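Local coordinates for tailspike protein (Siphovirus 9NA, PDB 3RIQ) that probably recognises the lipopolysaccharide of Salmonella as the phage's receptor and cleaves its O-antigen as an endorhamnosidase, at residues N353-N358 and R381-M386; I374-G379 and V397-S402. All blocks are in the same frame, centred on the assembly; numbering follows the deposited sequence.

Contact 1: N353-N358 and R381-M386; sequences NNDITN and RLRGIM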
loop_
_atom_site.group_PDB
_atom_site.type_symbol
_atom_site.label_atom_id
_atom_site.label_comp_id
_atom_site.label_asym_id
_atom_site.label_seq_id
_atom_site.Cartn_x
_atom_site.Cartn_y
_atom_site.Cartn_z
ATOM N N ASN A 353 -17.969 -13.084 -7.333
ATOM C CA ASN A 353 -17.555 -13.608 -6.039
ATOM C C ASN A 353 -16.063 -13.353 -5.799
ATOM O O ASN A 353 -15.339 -14.220 -5.330
ATOM C CB ASN A 353 -17.920 -15.109 -5.946
ATOM C CG ASN A 353 -17.622 -15.714 -4.584
ATOM O OD1 ASN A 353 -17.740 -15.044 -3.554
ATOM N ND2 ASN A 353 -17.217 -16.994 -4.574
ATOM N N ASN A 354 -15.639 -12.115 -6.077
ATOM C CA ASN A 354 -14.283 -11.653 -5.752
ATOM C C ASN A 354 -14.322 -10.595 -4.668
ATOM O O ASN A 354 -15.331 -9.914 -4.472
ATOM C CB ASN A 354 -13.590 -11.104 -7.023
ATOM C CG ASN A 354 -13.397 -12.180 -8.080
ATOM O OD1 ASN A 354 -12.814 -13.222 -7.795
ATOM N ND2 ASN A 354 -13.919 -11.950 -9.282
ATOM N N ASP A 355 -13.185 -10.460 -3.993
ATOM C CA ASP A 355 -13.018 -9.497 -2.915
ATOM C C ASP A 355 -12.044 -8.419 -3.353
ATOM O O ASP A 355 -10.892 -8.718 -3.657
ATOM C CB ASP A 355 -12.525 -10.211 -1.665
ATOM C CG ASP A 355 -13.627 -10.975 -1.004
ATOM O OD1 ASP A 355 -14.479 -10.336 -0.365
ATOM O OD2 ASP A 355 -13.671 -12.205 -1.119
ATOM N N ILE A 356 -12.544 -7.187 -3.401
ATOM C CA ILE A 356 -11.876 -6.064 -4.071
ATOM C C ILE A 356 -11.771 -4.903 -3.117
ATOM O O ILE A 356 -12.796 -4.402 -2.657
ATOM C CB ILE A 356 -12.712 -5.607 -5.302
ATOM C CG1 ILE A 356 -12.931 -6.755 -6.291
ATOM C CG2 ILE A 356 -12.067 -4.434 -6.029
ATOM C CD1 ILE A 356 -13.943 -6.454 -7.378
ATOM N N THR A 357 -10.553 -4.470 -2.830
ATOM C CA THR A 357 -10.346 -3.385 -1.872
ATOM C C THR A 357 -9.324 -2.377 -2.317
ATOM O O THR A 357 -8.396 -2.710 -3.020
ATOM C CB THR A 357 -9.904 -3.916 -0.466
ATOM O OG1 THR A 357 -8.731 -4.728 -0.579
ATOM C CG2 THR A 357 -11.003 -4.747 0.194
ATOM N N ASN A 358 -9.534 -1.124 -1.908
ATOM C CA ASN A 358 -8.532 -0.056 -2.110
ATOM C C ASN A 358 -8.185 0.181 -3.567
ATOM O O ASN A 358 -7.024 0.111 -3.988
ATOM C CB ASN A 358 -7.314 -0.327 -1.219
ATOM C CG ASN A 358 -7.685 -0.257 0.248
ATOM O OD1 ASN A 358 -8.252 0.752 0.687
ATOM N ND2 ASN A 358 -7.467 -1.329 0.978
ATOM N N ARG A 381 -17.497 -7.939 -3.997
ATOM C CA ARG A 381 -17.625 -7.129 -2.775
ATOM C C ARG A 381 -16.511 -6.086 -2.844
ATOM O O ARG A 381 -15.325 -6.452 -2.869
ATOM C CB ARG A 381 -17.449 -8.012 -1.524
ATOM C CG ARG A 381 -18.573 -9.048 -1.374
ATOM C CD ARG A 381 -18.206 -10.226 -0.463
ATOM N NE ARG A 381 -17.165 -11.073 -1.054
ATOM C CZ ARG A 381 -17.352 -12.095 -1.907
ATOM N NH1 ARG A 381 -18.577 -12.427 -2.306
ATOM N NH2 ARG A 381 -16.288 -12.801 -2.352
ATOM N N LEU A 382 -16.883 -4.806 -2.878
ATOM C CA LEU A 382 -15.917 -3.711 -3.068
ATOM C C LEU A 382 -15.872 -2.852 -1.827
ATOM O O LEU A 382 -16.952 -2.446 -1.324
ATOM C CB LEU A 382 -16.322 -2.820 -4.246
ATOM C CG LEU A 382 -16.265 -3.428 -5.655
ATOM C CD1 LEU A 382 -17.359 -4.454 -5.858
ATOM C CD2 LEU A 382 -16.388 -2.331 -6.696
ATOM N N ARG A 383 -14.661 -2.565 -1.335
ATOM C CA ARG A 383 -14.512 -1.733 -0.112
ATOM C C ARG A 383 -13.360 -0.773 -0.331
ATOM O O ARG A 383 -12.236 -1.222 -0.564
ATOM C CB ARG A 383 -14.269 -2.542 1.173
ATOM C CG ARG A 383 -15.247 -3.664 1.494
ATOM C CD ARG A 383 -14.678 -4.969 1.111
ATOM N NE ARG A 383 -15.438 -6.157 1.516
ATOM C CZ ARG A 383 -15.065 -7.394 1.164
ATOM N NH1 ARG A 383 -13.958 -7.577 0.428
ATOM N NH2 ARG A 383 -15.795 -8.439 1.518
ATOM N N GLY A 384 -13.619 0.525 -0.222
ATOM C CA GLY A 384 -12.560 1.498 -0.351
ATOM C C GLY A 384 -12.290 1.777 -1.810
ATOM O O GLY A 384 -11.357 1.229 -2.391
ATOM N N ILE A 385 -13.148 2.588 -2.410
ATOM C CA ILE A 385 -13.114 2.848 -3.840
ATOM C C ILE A 385 -13.022 4.361 -4.034
ATOM O O ILE A 385 -13.820 5.112 -3.463
ATOM C CB ILE A 385 -14.423 2.305 -4.496
ATOM C CG1 ILE A 385 -14.634 0.806 -4.149
ATOM C CG2 ILE A 385 -14.433 2.615 -6.023
ATOM C CD1 ILE A 385 -13.539 -0.176 -4.645
ATOM N N MET A 386 -12.061 4.813 -4.840
ATOM C CA MET A 386 -11.976 6.236 -5.185
ATOM C C MET A 386 -11.973 6.349 -6.699
ATOM O O MET A 386 -11.172 5.695 -7.380
ATOM C CB MET A 386 -10.715 6.871 -4.579
ATOM C CG MET A 386 -10.732 6.960 -3.048
ATOM S SD MET A 386 -9.478 8.060 -2.405
ATOM C CE MET A 386 -7.976 7.195 -2.794
#

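Contact 2: I374-G379 and V397-S402; sequences IVCEGG and VYAPSS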
loop_
_atom_site.group_PDB
_atom_site.type_symbol
_atom_site.label_atom_id
_atom_site.label_comp_id
_atom_site.label_asym_id
_atom_site.label_seq_id
_atom_site.Cartn_x
_atom_site.Cartn_y
_atom_site.Cartn_z
ATOM N N ILE A 374 -15.358 2.015 -13.418
ATOM C CA ILE A 374 -15.200 0.730 -12.741
ATOM C C ILE A 374 -16.424 -0.101 -13.096
ATOM O O ILE A 374 -17.565 0.388 -13.025
ATOM C CB ILE A 374 -15.092 0.919 -11.213
ATOM C CG1 ILE A 374 -13.774 1.610 -10.862
ATOM C CG2 ILE A 374 -15.156 -0.447 -10.447
ATOM C CD1 ILE A 374 -13.560 1.863 -9.360
ATOM N N VAL A 375 -16.177 -1.330 -13.531
ATOM C CA VAL A 375 -17.241 -2.284 -13.868
ATOM C C VAL A 375 -17.037 -3.589 -13.128
ATOM O O VAL A 375 -15.902 -4.117 -13.094
ATOM C CB VAL A 375 -17.252 -2.623 -15.394
ATOM C CG1 VAL A 375 -18.256 -3.744 -15.690
ATOM C CG2 VAL A 375 -17.568 -1.366 -16.229
ATOM N N CYS A 376 -18.120 -4.153 -12.585
ATOM C CA CYS A 376 -18.120 -5.555 -12.145
ATOM C C CYS A 376 -19.349 -6.194 -12.749
ATOM O O CYS A 376 -20.491 -5.638 -12.651
ATOM C CB CYS A 376 -18.220 -5.703 -10.629
ATOM S SG CYS A 376 -16.894 -4.924 -9.676
ATOM N N GLU A 377 -19.145 -7.374 -13.330
ATOM C CA GLU A 377 -20.199 -8.084 -14.034
ATOM C C GLU A 377 -20.951 -9.070 -13.133
ATOM O O GLU A 377 -22.062 -9.503 -13.472
ATOM C CB GLU A 377 -19.636 -8.814 -15.282
ATOM C CG GLU A 377 -19.056 -7.909 -16.331
ATOM C CD GLU A 377 -20.031 -7.521 -17.400
ATOM O OE1 GLU A 377 -21.258 -7.715 -17.210
ATOM O OE2 GLU A 377 -19.571 -7.050 -18.466
ATOM N N GLY A 378 -20.367 -9.443 -11.995
ATOM C CA GLY A 378 -20.951 -10.512 -11.171
ATOM C C GLY A 378 -21.179 -10.006 -9.770
ATOM O O GLY A 378 -21.287 -8.797 -9.553
ATOM N N GLY A 379 -21.239 -10.907 -8.807
ATOM C CA GLY A 379 -21.519 -10.469 -7.444
ATOM C C GLY A 379 -20.241 -10.370 -6.649
ATOM O O GLY A 379 -19.869 -11.321 -5.925
ATOM N N VAL A 397 -19.110 3.806 -10.814
ATOM C CA VAL A 397 -19.145 2.391 -10.465
ATOM C C VAL A 397 -20.384 1.761 -11.067
ATOM O O VAL A 397 -21.531 2.088 -10.669
ATOM C CB VAL A 397 -19.118 2.145 -8.933
ATOM C CG1 VAL A 397 -19.130 0.645 -8.621
ATOM C CG2 VAL A 397 -17.856 2.793 -8.310
ATOM N N TYR A 398 -20.153 0.826 -11.998
ATOM C CA TYR A 398 -21.247 0.089 -12.618
ATOM C C TYR A 398 -21.077 -1.366 -12.194
ATOM O O TYR A 398 -20.260 -2.110 -12.746
ATOM C CB TYR A 398 -21.234 0.238 -14.145
ATOM C CG TYR A 398 -22.448 -0.382 -14.806
ATOM C CD1 TYR A 398 -23.608 0.359 -14.970
ATOM C CD2 TYR A 398 -22.446 -1.715 -15.262
ATOM C CE1 TYR A 398 -24.736 -0.196 -15.572
ATOM C CE2 TYR A 398 -23.563 -2.269 -15.856
ATOM C CZ TYR A 398 -24.712 -1.505 -15.993
ATOM O OH TYR A 398 -25.847 -2.024 -16.590
ATOM N N ALA A 399 -21.845 -1.758 -11.188
ATOM C CA ALA A 399 -21.638 -3.057 -10.527
ATOM C C ALA A 399 -22.996 -3.569 -10.008
ATOM O O ALA A 399 -23.188 -3.748 -8.808
ATOM C CB ALA A 399 -20.595 -2.908 -9.402
ATOM N N PRO A 400 -23.927 -3.840 -10.933
ATOM C CA PRO A 400 -25.331 -4.012 -10.540
ATOM C C PRO A 400 -25.585 -5.084 -9.490
ATOM O O PRO A 400 -26.502 -4.941 -8.690
ATOM C CB PRO A 400 -26.017 -4.418 -11.847
ATOM C CG PRO A 400 -25.115 -4.007 -12.912
ATOM C CD PRO A 400 -23.748 -3.867 -12.398
ATOM N N SER A 401 -24.797 -6.162 -9.515
ATOM C CA SER A 401 -25.006 -7.283 -8.610
ATOM C C SER A 401 -24.038 -7.290 -7.436
ATOM O O SER A 401 -24.031 -8.228 -6.640
ATOM C CB SER A 401 -24.864 -8.593 -9.376
ATOM O OG SER A 401 -25.886 -8.687 -10.345
ATOM N N SER A 402 -23.260 -6.211 -7.297
ATOM C CA SER A 402 -22.219 -6.157 -6.263
ATOM C C SER A 402 -22.636 -5.305 -5.088
ATOM O O SER A 402 -23.603 -4.544 -5.183
ATOM C CB SER A 402 -20.923 -5.627 -6.857
ATOM O OG SER A 402 -20.449 -6.497 -7.871
HETATM O O HOH W 1 -22.110 -6.524 -10.414
#

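Contact 1: N353-N358 and R381-M386
Asp355 is gripped by Arg381 and Arg383, which both stand on the next parallel strand of the right-handed beta-helix. Arg381 takes the carboxylate side-on: its NE bonds Asp355 OD1 at 2.9 Å, nearly straight at 175°, while NH2 reaches Asp355 OD2 at 3.0 Å, both from above the carboxylate plane. Arg383 instead lies almost coplanar with the carboxylate and sends NH1 and NH2 end-on to the same OD1, with NH1 at 2.9 Å on the anti lone pair of Asp355 OD1. OD1 therefore accepts three N-H groups, a setting likely to stabilise the charged form. A bend in the Arg381 chain at chi3 (-68°) brings its guanidinium back toward the loop residue Asn353, whose OD1 is shared by NH1 and NH2. Around this network, Arg383 NE bonds His388 of the second subunit, and Tyr340 of that subunit packs on Asp355, placing this side of the strands at the trimer interface.

Between the backbones runs a parallel ladder: Arg381 N to Asn354 O, Ile356 N to Arg381 O, Arg383 N to Ile356 O and Asn358 N to Arg383 O. Ile356 and Leu382 point to the other side of the strands and lie side by side, Ile356 CB 4.2 Å from Leu382 CG. On the arginine side, Thr357 CG2 rests 3.8 Å from Arg383 CD.

Contact 2: I374-G379 and V397-S402
Ser402 OG donates to Gly378 O across 3.0 Å, joining the ends of two successive rungs of the right-handed beta-helix, where each strand gives way to a loop or turn. OG stands beside its own backbone N, with chi1 at -62°, which directs it to the preceding rung; there it also accepts from the backbone N of Ser380, so this buried hydroxyl is used both as donor and as acceptor.

A water bridges the loop after strand 374-376 and the turn after strand 397-399. It donates to Cys376 O and to Gly378 O, the latter at 2.6 Å from the water oxygen, and accepts from Ser401 N. Gly378 O thus receives both the serine hydroxyl and the water. Cys376 O faces Pro400, which has no N-H to offer, its CD lying 3.7 Å away; the water serves this oxygen instead, and the CA-H of Ala399 approaches it. The type I turn from Ala399 to Ser402 closes with its own bond from Ser402 N to Ala399 O. Pro400 O, within this turn, is taken by Thr420 OG1 of the following rung, while Gly379 N goes to Thr352 OG1 of the preceding one.

Before the turn, the strands pair in parallel. Tyr398 N donates to Ile374 O at 2.8 Å and 171°, and Tyr398 O accepts from Cys376 N at 3.0 Å, with the CA-H of Val375 pointing at the same oxygen. Tyr398, on the same side of the strands as Val375, meets Tyr395 edge-to-face. On the other side Ile374 CB packs 4.4 Å from Val397 CG2, among the side chains of the interior, and further along Cys376 CB sits 3.9 Å from Ala399 CB and 3.6 Å from Ser402 OG.

The centres of the two contacts lie 11 Å apart, on adjoining faces of the same parallel beta-helix. Their segments alternate along the chain: 353-358, 374-379, 381-386, then 397-402, so each contact joins one coil to the next and contact 2 trails contact 1 by part of a turn. Near the corner, a probable hydrogen bond from Asn353 N to Gly379 O joins the loops of successive coils. Inside, Leu382 of contact 1 packs on Cys376 and Ser402 of contact 2, and Ile385 meets Ile374, which continues the apolar interior from face to face. Contact 1 also reaches neighbouring subunits, whereas contact 2 touches no other chain of the trimer.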